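PDB 2DUR: vesicular integral-membrane protein VIP36 from Canis lupus familiaris, which binds high-mannose glycans through its calcium-dependent lumenal lectin domain and takes part in sorting and transporting glycoproteins in the early secretory pathway. Local coordinates for residues M66-K71 with I221-F226. Residues are numbered along the deposited sequence; the frame is centred on the assembly and turned at random.
Sequences MHVHFK and ISMKLF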
ATOM      1  N   MET A  66      -7.595  -6.276  -0.759  1.00 17.91           N
ATOM      2  CA  MET A  66      -7.124  -5.461  -1.894  1.00 17.85           C
ATOM      3  C   MET A  66      -6.061  -6.206  -2.695  1.00 18.07           C
ATOM      4  O   MET A  66      -5.083  -6.704  -2.147  1.00 18.78           O
ATOM      5  CB  MET A  66      -6.522  -4.134  -1.371  1.00 17.50           C
ATOM      6  CG  MET A  66      -5.997  -3.214  -2.503  1.00 19.53           C
ATOM      7  SD  MET A  66      -7.343  -2.439  -3.430  1.00 20.10           S
ATOM      8  CE  MET A  66      -7.680  -0.966  -2.465  1.00 20.54           C
ATOM      9  N   HIS A  67      -6.257  -6.309  -4.013  1.00 19.07           N
ATOM     10  CA  HIS A  67      -5.244  -6.886  -4.867  1.00 18.72           C
ATOM     11  C   HIS A  67      -4.612  -5.797  -5.705  1.00 18.75           C
ATOM     12  O   HIS A  67      -5.307  -5.044  -6.377  1.00 19.28           O
ATOM     13  CB  HIS A  67      -5.845  -7.912  -5.826  1.00 19.11           C
ATOM     14  CG  HIS A  67      -6.413  -9.105  -5.138  1.00 20.44           C
ATOM     15  ND1 HIS A  67      -7.080 -10.104  -5.817  1.00 22.64           N
ATOM     16  CD2 HIS A  67      -6.429  -9.454  -3.830  1.00 22.69           C
ATOM     17  CE1 HIS A  67      -7.478 -11.021  -4.950  1.00 22.59           C
ATOM     18  NE2 HIS A  67      -7.094 -10.655  -3.741  1.00 21.91           N
ATOM     19  N   VAL A  68      -3.299  -5.718  -5.671  1.00 18.24           N
ATOM     20  CA  VAL A  68      -2.604  -4.639  -6.400  1.00 18.22           C
ATOM     21  C   VAL A  68      -1.711  -5.252  -7.440  1.00 18.37           C
ATOM     22  O   VAL A  68      -0.821  -6.021  -7.125  1.00 18.56           O
ATOM     23  CB  VAL A  68      -1.764  -3.746  -5.419  1.00 18.28           C
ATOM     24  CG1 VAL A  68      -1.104  -2.580  -6.165  1.00 19.31           C
ATOM     25  CG2 VAL A  68      -2.648  -3.229  -4.321  1.00 18.28           C
ATOM     26  N   HIS A  69      -1.961  -4.913  -8.704  1.00 18.19           N
ATOM     27  CA  HIS A  69      -1.048  -5.270  -9.755  1.00 17.99           C
ATOM     28  C   HIS A  69      -0.145  -4.039  -9.962  1.00 18.29           C
ATOM     29  O   HIS A  69      -0.632  -2.979 -10.362  1.00 18.66           O
ATOM     30  CB  HIS A  69      -1.858  -5.583 -11.019  1.00 19.68           C
ATOM     31  CG  HIS A  69      -1.019  -5.904 -12.211  1.00 20.18           C
ATOM     32  ND1 HIS A  69      -1.560  -6.044 -13.471  1.00 24.02           N
ATOM     33  CD2 HIS A  69       0.311  -6.096 -12.346  1.00 22.38           C
ATOM     34  CE1 HIS A  69      -0.598  -6.328 -14.328  1.00 23.78           C
ATOM     35  NE2 HIS A  69       0.548  -6.365 -13.677  1.00 24.74           N
ATOM     36  N   PHE A  70       1.123  -4.207  -9.624  1.00 17.60           N
ATOM     37  CA  PHE A  70       2.090  -3.094  -9.646  1.00 18.21           C
ATOM     38  C   PHE A  70       3.284  -3.498 -10.482  1.00 18.33           C
ATOM     39  O   PHE A  70       3.462  -4.665 -10.827  1.00 19.09           O
ATOM     40  CB  PHE A  70       2.520  -2.746  -8.208  1.00 18.03           C
ATOM     41  CG  PHE A  70       3.352  -3.814  -7.548  1.00 15.44           C
ATOM     42  CD1 PHE A  70       2.720  -4.897  -6.903  1.00 16.88           C
ATOM     43  CD2 PHE A  70       4.752  -3.785  -7.593  1.00 17.49           C
ATOM     44  CE1 PHE A  70       3.492  -5.926  -6.319  1.00 15.39           C
ATOM     45  CE2 PHE A  70       5.534  -4.791  -6.990  1.00 18.35           C
ATOM     46  CZ  PHE A  70       4.888  -5.892  -6.355  1.00 16.94           C
ATOM     47  N   LYS A  71       4.132  -2.530 -10.823  1.00 17.50           N
ATOM     48  CA  LYS A  71       5.385  -2.855 -11.472  1.00 18.45           C
ATOM     49  C   LYS A  71       6.447  -1.863 -11.026  1.00 18.98           C
ATOM     50  O   LYS A  71       6.258  -0.658 -11.190  1.00 20.18           O
ATOM     51  CB  LYS A  71       5.242  -2.819 -12.998  1.00 19.01           C
ATOM     52  CG  LYS A  71       6.371  -3.506 -13.681  1.00 19.89           C
ATOM     53  CD  LYS A  71       6.227  -3.446 -15.201  1.00 24.07           C
ATOM     54  CE  LYS A  71       7.519  -3.894 -15.867  1.00 28.47           C
ATOM     55  NZ  LYS A  71       7.792  -5.366 -15.730  1.00 34.93           N
ATOM     56  N   ILE A 221      -0.877  -0.793 -11.992  1.00 19.40           N
ATOM     57  CA  ILE A 221      -1.735  -1.147 -13.139  1.00 19.77           C
ATOM     58  C   ILE A 221      -3.194  -1.216 -12.701  1.00 19.70           C
ATOM     59  O   ILE A 221      -4.086  -0.676 -13.358  1.00 20.52           O
ATOM     60  CB  ILE A 221      -1.302  -2.454 -13.811  1.00 19.67           C
ATOM     61  CG1 ILE A 221       0.061  -2.309 -14.497  1.00 22.52           C
ATOM     62  CG2 ILE A 221      -2.367  -2.900 -14.861  1.00 20.47           C
ATOM     63  CD1 ILE A 221       1.292  -2.403 -13.575  1.00 23.57           C
ATOM     64  N   SER A 222      -3.445  -1.885 -11.573  1.00 19.07           N
ATOM     65  CA  SER A 222      -4.794  -1.938 -11.049  1.00 18.61           C
ATOM     66  C   SER A 222      -4.757  -2.117  -9.543  1.00 18.98           C
ATOM     67  O   SER A 222      -3.760  -2.615  -8.999  1.00 19.00           O
ATOM     68  CB  SER A 222      -5.594  -3.108 -11.677  1.00 18.94           C
ATOM     69  OG  SER A 222      -5.004  -4.337 -11.333  1.00 19.57           O
ATOM     70  N   MET A 223      -5.839  -1.695  -8.913  1.00 19.74           N
ATOM     71  CA  MET A 223      -6.131  -1.972  -7.509  1.00 21.16           C
ATOM     72  C   MET A 223      -7.571  -2.448  -7.486  1.00 20.21           C
ATOM     73  O   MET A 223      -8.466  -1.752  -7.951  1.00 20.33           O
ATOM     74  CB  MET A 223      -5.970  -0.693  -6.698  1.00 21.27           C
ATOM     75  CG  MET A 223      -4.509  -0.229  -6.699  1.00 22.73           C
ATOM     76  SD  MET A 223      -4.233   1.234  -5.704  1.00 26.64           S
ATOM     77  CE  MET A 223      -4.519   0.634  -4.044  1.00 26.37           C
ATOM     78  N   LYS A 224      -7.791  -3.659  -6.984  1.00 20.54           N
ATOM     79  CA  LYS A 224      -9.123  -4.251  -7.020  1.00 20.46           C
ATOM     80  C   LYS A 224      -9.485  -4.627  -5.609  1.00 20.00           C
ATOM     81  O   LYS A 224      -8.787  -5.441  -4.992  1.00 20.94           O
ATOM     82  CB  LYS A 224      -9.139  -5.475  -7.942  1.00 20.94           C
ATOM     83  CG  LYS A 224      -8.949  -5.108  -9.414  1.00 22.84           C
ATOM     84  CD  LYS A 224      -8.793  -6.365 -10.273  1.00 26.16           C
ATOM     85  CE  LYS A 224      -8.538  -6.018 -11.735  1.00 28.51           C
ATOM     86  NZ  LYS A 224      -8.590  -7.264 -12.576  1.00 31.01           N
ATOM     87  N   LEU A 225     -10.527  -3.991  -5.102  1.00 19.53           N
ATOM     88  CA  LEU A 225     -10.919  -4.171  -3.710  1.00 19.63           C
ATOM     89  C   LEU A 225     -12.140  -5.065  -3.655  1.00 20.69           C
ATOM     90  O   LEU A 225     -13.174  -4.747  -4.268  1.00 20.59           O
ATOM     91  CB  LEU A 225     -11.207  -2.811  -3.069  1.00 20.40           C
ATOM     92  CG  LEU A 225     -11.393  -2.740  -1.551  1.00 21.95           C
ATOM     93  CD1 LEU A 225     -12.727  -3.292  -1.122  1.00 24.90           C
ATOM     94  CD2 LEU A 225     -10.257  -3.418  -0.801  1.00 21.43           C
ATOM     95  N   PHE A 226     -12.035  -6.144  -2.874  1.00 20.78           N
ATOM     96  CA  PHE A 226     -13.138  -7.103  -2.722  1.00 21.19           C
ATOM     97  C   PHE A 226     -13.715  -7.066  -1.322  1.00 21.68           C
ATOM     98  O   PHE A 226     -12.964  -7.012  -0.347  1.00 21.82           O
ATOM     99  CB  PHE A 226     -12.635  -8.507  -3.033  1.00 21.21           C
ATOM    100  CG  PHE A 226     -12.132  -8.657  -4.437  1.00 22.87           C
ATOM    101  CD1 PHE A 226     -10.775  -8.536  -4.722  1.00 22.69           C
ATOM    102  CD2 PHE A 226     -13.022  -8.903  -5.481  1.00 24.22           C
ATOM    103  CE1 PHE A 226     -10.305  -8.666  -6.023  1.00 24.50           C
ATOM    104  CE2 PHE A 226     -12.561  -9.019  -6.784  1.00 24.42           C
ATOM    105  CZ  PHE A 226     -11.206  -8.909  -7.059  1.00 24.40           C
TER
HETATM  106  O   HOH W   1      -5.421  -5.728  -9.136  1.00 25.54           O
HETATM  107  O   HOH W   2      -4.467  -5.863 -13.528  1.00 26.08           O
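His69 and Ile221 meet at a classic beta bulge between two antiparallel strands of the L-type lectin beta sandwich. The carbonyl His69 O takes two backbone bonds at once, from Ile221 N at 2.7 Å and from Ser222 N at 3.3 Å, the second in the carbonyl plane and on a lone pair. Ile221, the additional residue of the bulge, directs its side chain toward the other strand, and its CB lies over one face of the His69 imidazole, 3.8 Å from the ring centroid, a CH-pi contact. A chi1 of 177° sets CG of His69 beside its own carbonyl carbon, which brings the ring to the side where Ile221 binds that carbonyl. Past the bulge the pairing becomes regular, and His67 and Lys224 exchange N-H to O bonds; the one from His67 N to Lys224 O is nearly straight, at 174°. On the face that carries His67, His69, Ser222 and Lys224, the Phe226 ring brings CE1 to 3.5 Å from His67 ND1, the two ring planes inclined at 56°. Met66, Val68, Met223 and Leu225 point to the opposite face, into the sandwich, where Met66, bent at chi2 and chi3, puts its CE 3.9 Å from Met223 CE. A water 2.6 Å from Ser222 OG donates to His67 O. Farther out, His67 NE2 is hydrogen-bonded to Glu65 OE1, and Phe205 of strand 204-211 in the facing sheet packs on Met66 and Leu225. A second water bridges Ser222 OG to His69 ND1, 2.9 Å from that nitrogen and in the plane of its ring.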